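Local atomic coordinates of MccB protein (Escherichia coli, PDB entry 6OM4), a protein that takes part in making the Trojan horse antibiotic microcin C7, using ATP to attach a nucleotide to the MccA peptide, ultimately through a phosphoramidate bond. Residues 193-196 / 197-201; 255-258 / 259-262; 341-344 / 345-348. All coordinates share one frame; numbering follows the deposited sequence.

Interaction 1: residues 193-196 / 197-201. With ND7 (5'-O-[(S)-amino(hydroxy)phosphoryl]adenosine), chain M.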
loop_
_atom_site.group_PDB
_atom_site.type_symbol
_atom_site.label_atom_id
_atom_site.label_comp_id
_atom_site.label_asym_id
_atom_site.label_seq_id
_atom_site.Cartn_x
_atom_site.Cartn_y
_atom_site.Cartn_z
ATOM N N ASN A 193 17.598 -17.596 -4.073
ATOM C CA ASN A 193 16.533 -18.012 -4.948
ATOM C C ASN A 193 15.735 -19.085 -4.201
ATOM O O ASN A 193 16.271 -20.124 -3.853
ATOM C CB ASN A 193 17.059 -18.567 -6.279
ATOM C CG ASN A 193 15.998 -18.709 -7.355
ATOM O OD1 ASN A 193 15.295 -17.748 -7.667
ATOM N ND2 ASN A 193 15.937 -19.868 -7.992
ATOM N N ILE A 194 14.474 -18.797 -3.888
ATOM C CA ILE A 194 13.607 -19.803 -3.321
ATOM C C ILE A 194 13.110 -20.730 -4.431
ATOM O O ILE A 194 12.071 -20.477 -5.059
ATOM C CB ILE A 194 12.445 -19.177 -2.554
ATOM C CG1 ILE A 194 12.976 -18.341 -1.397
ATOM C CG2 ILE A 194 11.477 -20.262 -2.080
ATOM C CD1 ILE A 194 12.707 -16.904 -1.557
ATOM N N ASN A 195 13.814 -21.846 -4.602
ATOM C CA ASN A 195 13.457 -22.860 -5.618
ATOM C C ASN A 195 12.882 -24.137 -4.978
ATOM O O ASN A 195 12.484 -25.054 -5.710
ATOM C CB ASN A 195 14.657 -23.185 -6.518
ATOM C CG ASN A 195 15.879 -23.710 -5.784
ATOM O OD1 ASN A 195 15.875 -23.941 -4.572
ATOM N ND2 ASN A 195 16.947 -23.926 -6.536
ATOM N N ASP A 196 12.864 -24.208 -3.634
ATOM C CA ASP A 196 12.160 -25.240 -2.907
ATOM C C ASP A 196 11.488 -24.597 -1.700
ATOM O O ASP A 196 11.979 -23.610 -1.179
ATOM C CB ASP A 196 13.092 -26.359 -2.434
ATOM C CG ASP A 196 13.383 -27.420 -3.500
ATOM O OD1 ASP A 196 12.421 -28.188 -3.889
ATOM O OD2 ASP A 196 14.553 -27.454 -3.969
ATOM N N TYR A 197 10.420 -25.228 -1.217
ATOM C CA TYR A 197 9.689 -24.751 -0.064
ATOM C C TYR A 197 10.608 -24.465 1.126
ATOM O O TYR A 197 10.441 -23.465 1.851
ATOM C CB TYR A 197 8.604 -25.746 0.339
ATOM C CG TYR A 197 7.913 -25.352 1.604
ATOM C CD1 TYR A 197 8.386 -25.755 2.845
ATOM C CD2 TYR A 197 6.779 -24.556 1.569
ATOM C CE1 TYR A 197 7.744 -25.380 4.012
ATOM C CE2 TYR A 197 6.110 -24.208 2.720
ATOM C CZ TYR A 197 6.609 -24.586 3.949
ATOM O OH TYR A 197 5.960 -24.163 5.083
ATOM N N THR A 198 11.571 -25.357 1.347
ATOM C CA THR A 198 12.436 -25.332 2.504
ATOM C C THR A 198 13.355 -24.095 2.540
ATOM O O THR A 198 13.761 -23.642 3.604
ATOM C CB THR A 198 13.235 -26.649 2.557
ATOM O OG1 THR A 198 13.658 -26.757 3.913
ATOM C CG2 THR A 198 14.413 -26.694 1.612
ATOM N N ASP A 199 13.633 -23.486 1.391
ATOM C CA ASP A 199 14.430 -22.270 1.348
ATOM C C ASP A 199 13.759 -21.084 2.079
ATOM O O ASP A 199 14.422 -20.140 2.412
ATOM C CB ASP A 199 14.751 -21.902 -0.100
ATOM C CG ASP A 199 15.691 -22.910 -0.755
ATOM O OD1 ASP A 199 16.459 -23.544 -0.024
ATOM O OD2 ASP A 199 15.609 -23.078 -1.984
ATOM N N LEU A 200 12.442 -21.134 2.310
ATOM C CA LEU A 200 11.734 -20.046 3.025
ATOM C C LEU A 200 12.183 -19.926 4.484
ATOM O O LEU A 200 12.081 -18.846 5.062
ATOM C CB LEU A 200 10.228 -20.259 2.909
ATOM C CG LEU A 200 9.672 -19.974 1.524
ATOM C CD1 LEU A 200 8.271 -20.546 1.356
ATOM C CD2 LEU A 200 9.667 -18.471 1.241
ATOM N N HIS A 201 12.788 -20.995 5.033
ATOM C CA HIS A 201 13.400 -20.924 6.353
ATOM C C HIS A 201 14.560 -19.915 6.396
ATOM O O HIS A 201 14.947 -19.525 7.497
ATOM C CB HIS A 201 13.860 -22.326 6.827
ATOM C CG HIS A 201 12.719 -23.267 7.025
ATOM N ND1 HIS A 201 11.823 -23.127 8.065
ATOM C CD2 HIS A 201 12.292 -24.325 6.302
ATOM C CE1 HIS A 201 10.892 -24.050 7.962
ATOM N NE2 HIS A 201 11.159 -24.807 6.909
HETATM O O1A ND7 M . 10.058 -10.508 -13.123
HETATM P PA ND7 M . 9.682 -9.391 -12.191
HETATM O O2A ND7 M . 9.805 -7.965 -12.708
HETATM N N3A ND7 M . 8.061 -9.713 -11.799
HETATM O "O5'" ND7 M . 10.491 -9.412 -10.828
HETATM C "C5'" ND7 M . 10.503 -10.685 -10.112
HETATM C "C4'" ND7 M . 11.776 -10.639 -9.228
HETATM C "C3'" ND7 M . 13.028 -10.842 -10.147
HETATM O "O3'" ND7 M . 14.007 -9.904 -9.923
HETATM C "C2'" ND7 M . 13.380 -12.361 -9.846
HETATM O "O2'" ND7 M . 14.846 -12.564 -9.885
HETATM C "C1'" ND7 M . 12.955 -12.580 -8.595
HETATM O "O4'" ND7 M . 11.667 -11.619 -8.388
HETATM N N9 ND7 M . 12.481 -13.897 -8.280
HETATM C C4 ND7 M . 12.866 -14.651 -7.213
HETATM C C5 ND7 M . 12.175 -15.808 -7.265
HETATM N N7 ND7 M . 11.359 -15.769 -8.344
HETATM C C8 ND7 M . 11.546 -14.604 -8.933
HETATM N N3 ND7 M . 13.760 -14.413 -6.231
HETATM C C2 ND7 M . 13.942 -15.311 -5.311
HETATM N N1 ND7 M . 13.285 -16.476 -5.345
HETATM C C6 ND7 M . 12.409 -16.742 -6.277
HETATM N N6 ND7 M . 11.710 -18.014 -6.292
HETATM O O HOH W 1 9.794 -27.749 -2.464
#
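With chi1 of -68°, Asp199 holds CG beside its own backbone N, which turns OD2 back over the loop entering the 3-10 turn to face Asn195 N and Asp196 N. OD2 collects a weak bond from each of these two amides, Asn195 N and Asp196 N both lying 3.4 Å away. A short acidic side chain suits this place, since it can accept from two successive amides. In Ile194, CG2 lies opposite the backbone N, and this torsion carries it to Leu200 CG at 4.0 Å, the two side chains crossing near a right angle; both also pack on helix 219-230. Separately, the backbone of Ile194 packs on the acid's stem, with Ile194 CA 4.0 Å from Asp199 CB. Further on, Asp199 N donates to Asp196 O at 3.1 Å, coming from above the carbonyl plane, and this bond starts the 3-10 turn. A water bridges Asp196 OD1 and Tyr197 N.

Folded in this way, the loop presents the backbone of Ile194 to the nucleotide. Ile194 N donates to N1 of the adenine at 3.0 Å, while the adenine N6 donates to Ile194 O at 2.8 Å. One residue thus reads the Watson-Crick edge through its main chain, a common way of recognising adenine and here part of the nucleotide pocket in a Rossmann-like ThiF-family fold.

Interaction 2: residues 255-258 / 259-262. With ZN (zinc ion), chain E.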
loop_
_atom_site.group_PDB
_atom_site.type_symbol
_atom_site.label_atom_id
_atom_site.label_comp_id
_atom_site.label_asym_id
_atom_site.label_seq_id
_atom_site.Cartn_x
_atom_site.Cartn_y
_atom_site.Cartn_z
ATOM N N THR A 255 -7.249 -12.416 8.689
ATOM C CA THR A 255 -7.761 -12.442 7.358
ATOM C C THR A 255 -7.708 -13.855 6.785
ATOM O O THR A 255 -7.090 -14.750 7.364
ATOM C CB THR A 255 -6.962 -11.528 6.419
ATOM O OG1 THR A 255 -5.635 -12.039 6.371
ATOM C CG2 THR A 255 -6.974 -10.087 6.859
ATOM N N GLY A 256 -8.360 -14.026 5.627
ATOM C CA GLY A 256 -8.190 -15.238 4.849
ATOM C C GLY A 256 -6.772 -15.374 4.328
ATOM O O GLY A 256 -6.016 -14.386 4.274
ATOM N N CYS A 257 -6.400 -16.609 3.964
ATOM C CA CYS A 257 -5.146 -16.858 3.281
ATOM C C CYS A 257 -5.440 -17.061 1.783
ATOM O O CYS A 257 -6.589 -17.022 1.358
ATOM C CB CYS A 257 -4.392 -18.037 3.903
ATOM S SG CYS A 257 -4.980 -19.650 3.352
ATOM N N TYR A 258 -4.378 -17.228 0.992
ATOM C CA TYR A 258 -4.476 -17.383 -0.452
ATOM C C TYR A 258 -5.363 -18.568 -0.869
ATOM O O TYR A 258 -5.953 -18.524 -1.948
ATOM C CB TYR A 258 -3.073 -17.533 -1.027
ATOM C CG TYR A 258 -2.965 -17.319 -2.524
ATOM C CD1 TYR A 258 -2.940 -16.055 -3.081
ATOM C CD2 TYR A 258 -2.810 -18.400 -3.366
ATOM C CE1 TYR A 258 -2.796 -15.865 -4.446
ATOM C CE2 TYR A 258 -2.656 -18.233 -4.737
ATOM C CZ TYR A 258 -2.618 -16.958 -5.268
ATOM O OH TYR A 258 -2.451 -16.828 -6.626
ATOM N N GLU A 259 -5.508 -19.576 0.004
ATOM C CA GLU A 259 -6.232 -20.840 -0.362
ATOM C C GLU A 259 -7.616 -20.936 0.297
ATOM O O GLU A 259 -8.375 -21.851 0.005
ATOM C CB GLU A 259 -5.322 -22.020 -0.038
ATOM C CG GLU A 259 -4.071 -21.943 -0.890
ATOM C CD GLU A 259 -3.374 -23.222 -1.282
ATOM O OE1 GLU A 259 -3.984 -24.312 -1.173
ATOM O OE2 GLU A 259 -2.202 -23.105 -1.651
ATOM N N CYS A 260 -7.994 -19.954 1.108
ATOM C CA CYS A 260 -9.275 -20.051 1.817
ATOM C C CYS A 260 -10.426 -20.209 0.825
ATOM O O CYS A 260 -11.276 -21.100 0.988
ATOM C CB CYS A 260 -9.556 -18.822 2.675
ATOM S SG CYS A 260 -8.801 -18.880 4.321
ATOM N N GLN A 261 -10.472 -19.314 -0.167
ATOM C CA GLN A 261 -11.518 -19.326 -1.175
ATOM C C GLN A 261 -10.886 -19.810 -2.479
ATOM O O GLN A 261 -9.708 -19.578 -2.727
ATOM C CB GLN A 261 -12.148 -17.945 -1.364
ATOM C CG GLN A 261 -12.472 -17.258 -0.051
ATOM C CD GLN A 261 -13.672 -17.900 0.584
ATOM O OE1 GLN A 261 -14.563 -18.384 -0.116
ATOM N NE2 GLN A 261 -13.709 -17.901 1.909
ATOM N N LYS A 262 -11.688 -20.460 -3.306
ATOM C CA LYS A 262 -11.137 -21.229 -4.407
ATOM C C LYS A 262 -11.443 -20.499 -5.709
ATOM O O LYS A 262 -12.191 -20.996 -6.547
ATOM C CB LYS A 262 -11.685 -22.659 -4.334
ATOM C CG LYS A 262 -11.471 -23.276 -2.963
ATOM C CD LYS A 262 -11.775 -24.755 -2.839
ATOM C CE LYS A 262 -11.532 -25.262 -1.428
ATOM N NZ LYS A 262 -10.258 -24.743 -0.867
HETATM ZN ZN ZN E . -6.888 -20.179 4.418
HETATM O O HOH W 2 -8.469 -17.339 -0.694
HETATM O O HOH W 3 -7.576 -19.133 -4.214
#
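Cys257 and Cys260 aim their thiolates at one zinc ion from the two ends of a type I beta turn. Their first torsions have opposite signs: Cys257 SG stands between its backbone N and carbonyl carbon (chi1 81°), whereas Cys260 SG lies beside its own N and opposite the carbonyl carbon (chi1 -85°). The sulfurs converge to 4.0 Å between Cys257 SG and Cys260 SG, and bind the metal at 2.2 Å from Cys257 SG and 2.3 Å from Cys260 SG. Cysteine suits both places because its soft, probably deprotonated sulfur is a strong zinc ligand on a short stem.

Each sulfur also accepts a backbone N-H from across the turn. Cys257 N points almost straight at Cys260 SG, 3.3 Å away with an angle of 166° at the hydrogen, and Glu259 N reaches Cys257 SG at 3.4 Å. Such bonds would be expected to spread the negative charge of the thiolates. The turn itself is closed by Cys260 N on Cys257 O, 3.3 Å, the donor standing well above the carbonyl plane. Two waters tie the main chain further: one joins Cys257 O to Gln261 N, the other Tyr258 O to Gln261 O.

Tyr258 faces outward from the metal. With ring carbon CG opposite the backbone N, it packs against Ile220, Asn221 and Asn224 of helix 219-230 and touches the backbone of the bound peptide, a place fit for a broad aromatic group. Glu259 runs off across the turn, extended past CG, and its OE2 is hydrogen-bonded to ND2 of Asn221. The whole is a CxxC half-site on a type I beta turn; Cys343 and Cys346 complete the Cys4 zinc site, a feature known from other E1-like enzymes.

Interaction 3: residues 341-344 / 345-348. With ZN (zinc ion), chain E.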
loop_
_atom_site.group_PDB
_atom_site.type_symbol
_atom_site.label_atom_id
_atom_site.label_comp_id
_atom_site.label_asym_id
_atom_site.label_seq_id
_atom_site.Cartn_x
_atom_site.Cartn_y
_atom_site.Cartn_z
ATOM N N PRO A 341 -13.563 -21.362 7.649
ATOM C CA PRO A 341 -13.316 -22.230 8.813
ATOM C C PRO A 341 -12.865 -23.654 8.420
ATOM O O PRO A 341 -12.343 -24.430 9.260
ATOM C CB PRO A 341 -14.682 -22.255 9.530
ATOM C CG PRO A 341 -15.682 -21.995 8.437
ATOM C CD PRO A 341 -14.989 -21.054 7.464
ATOM N N VAL A 342 -12.971 -23.935 7.118
ATOM C CA VAL A 342 -12.718 -25.212 6.489
ATOM C C VAL A 342 -11.471 -25.131 5.570
ATOM O O VAL A 342 -11.164 -26.042 4.769
ATOM C CB VAL A 342 -14.062 -25.527 5.787
ATOM C CG1 VAL A 342 -14.016 -25.621 4.276
ATOM C CG2 VAL A 342 -14.754 -26.702 6.449
ATOM N N CYS A 343 -10.710 -24.038 5.671
ATOM C CA CYS A 343 -9.477 -23.894 4.864
ATOM C C CYS A 343 -8.503 -25.002 5.265
ATOM O O CYS A 343 -8.192 -25.142 6.440
ATOM C CB CYS A 343 -8.787 -22.541 5.044
ATOM S SG CYS A 343 -7.312 -22.397 3.999
ATOM N N SER A 344 -8.024 -25.790 4.294
ATOM C CA SER A 344 -7.092 -26.875 4.622
ATOM C C SER A 344 -5.747 -26.322 5.104
ATOM O O SER A 344 -4.976 -27.035 5.724
ATOM C CB SER A 344 -6.911 -27.805 3.458
ATOM O OG SER A 344 -6.299 -27.105 2.374
ATOM N N VAL A 345 -5.452 -25.044 4.811
ATOM C CA VAL A 345 -4.179 -24.456 5.238
ATOM C C VAL A 345 -4.321 -23.767 6.600
ATOM O O VAL A 345 -3.565 -24.053 7.484
ATOM C CB VAL A 345 -3.615 -23.501 4.166
ATOM C CG1 VAL A 345 -2.295 -22.889 4.616
ATOM C CG2 VAL A 345 -3.421 -24.239 2.855
ATOM N N CYS A 346 -5.259 -22.827 6.740
ATOM C CA CYS A 346 -5.246 -21.910 7.857
ATOM C C CYS A 346 -6.456 -22.119 8.794
ATOM O O CYS A 346 -6.535 -21.491 9.814
ATOM C CB CYS A 346 -5.162 -20.465 7.346
ATOM S SG CYS A 346 -6.738 -19.789 6.748
ATOM N N GLY A 347 -7.378 -23.016 8.472
ATOM C CA GLY A 347 -8.555 -23.234 9.295
ATOM C C GLY A 347 -8.209 -23.377 10.779
ATOM O O GLY A 347 -7.242 -24.043 11.127
ATOM N N ASN A 348 -9.022 -22.720 11.621
ATOM C CA ASN A 348 -8.926 -22.617 13.118
ATOM C C ASN A 348 -7.482 -22.763 13.620
ATOM O O ASN A 348 -7.248 -22.831 14.846
ATOM C CB ASN A 348 -9.903 -23.587 13.788
ATOM C CG ASN A 348 -11.337 -23.156 13.576
ATOM O OD1 ASN A 348 -11.761 -22.103 14.083
ATOM N ND2 ASN A 348 -12.075 -23.931 12.788
HETATM ZN ZN ZN E . -6.888 -20.179 4.418
#
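The Cys343 carbonyl is met by the peptide group of Gly347, whose N donates to Cys343 O at 3.1 Å from a position tilted 34° from the carbonyl plane. Glycine suits this position: it has no side chain, and the chain passes close to the Cys343 oxygen here. At the chain end, a second flat group, the Asn348 carboxamide, turns its nitrogen to the other segment, with ND2 3.6 Å from Pro341 O.

The main work is done by two sulfurs. With SG opposite its backbone N (chi1 -178°), Cys343 turns its sulfur to the N-H groups of the next residues, where SG accepts a nearly straight bond from Cys346 N at 3.5 Å and a weak one from Val345 N at 3.3 Å. Those donors, together with zinc at 2.3 Å from Cys343 SG, fix the sulfur and would be expected to ease its negative charge. Cys346 SG binds the same ion at 2.4 Å and passes alongside its partner, 3.8 Å from Cys343 CB.

Between the cysteines, Ser344 is exposed, a fitting place for a small polar residue. The branched side chain of Val345 packs on Asn224 and Val228 of helix 219-230, where an apolar residue is apt. Two N-H groups on the first cysteine sulfur, with glycine directly after the second cysteine, make this C-terminal CxxCG turn resemble a classical zinc knuckle, which with Cys257 and Cys260 builds the Cys4 site.

In the fold
Along the chain the contacts come in series: interaction 1 follows strand 186-191, interaction 2 lies between strand 243-250 and helix 273-285, and interaction 3 closes the chain after strand 332-336. Interactions 2 and 3 have centres about 9 Å apart and meet round one zinc ion, where Cys260 SG and Cys346 SG come to 3.3 Å; the metal thereby joins the C-terminal tail to a loop some eighty residues earlier. The centre of interaction 1, at the nucleotide, is about 22 Å from that of interaction 2 and about 23 Å from that of interaction 3, without touching either. All three pack side chains on helix 219-230, so this helix links the surroundings of the adenine pocket to those of the zinc site.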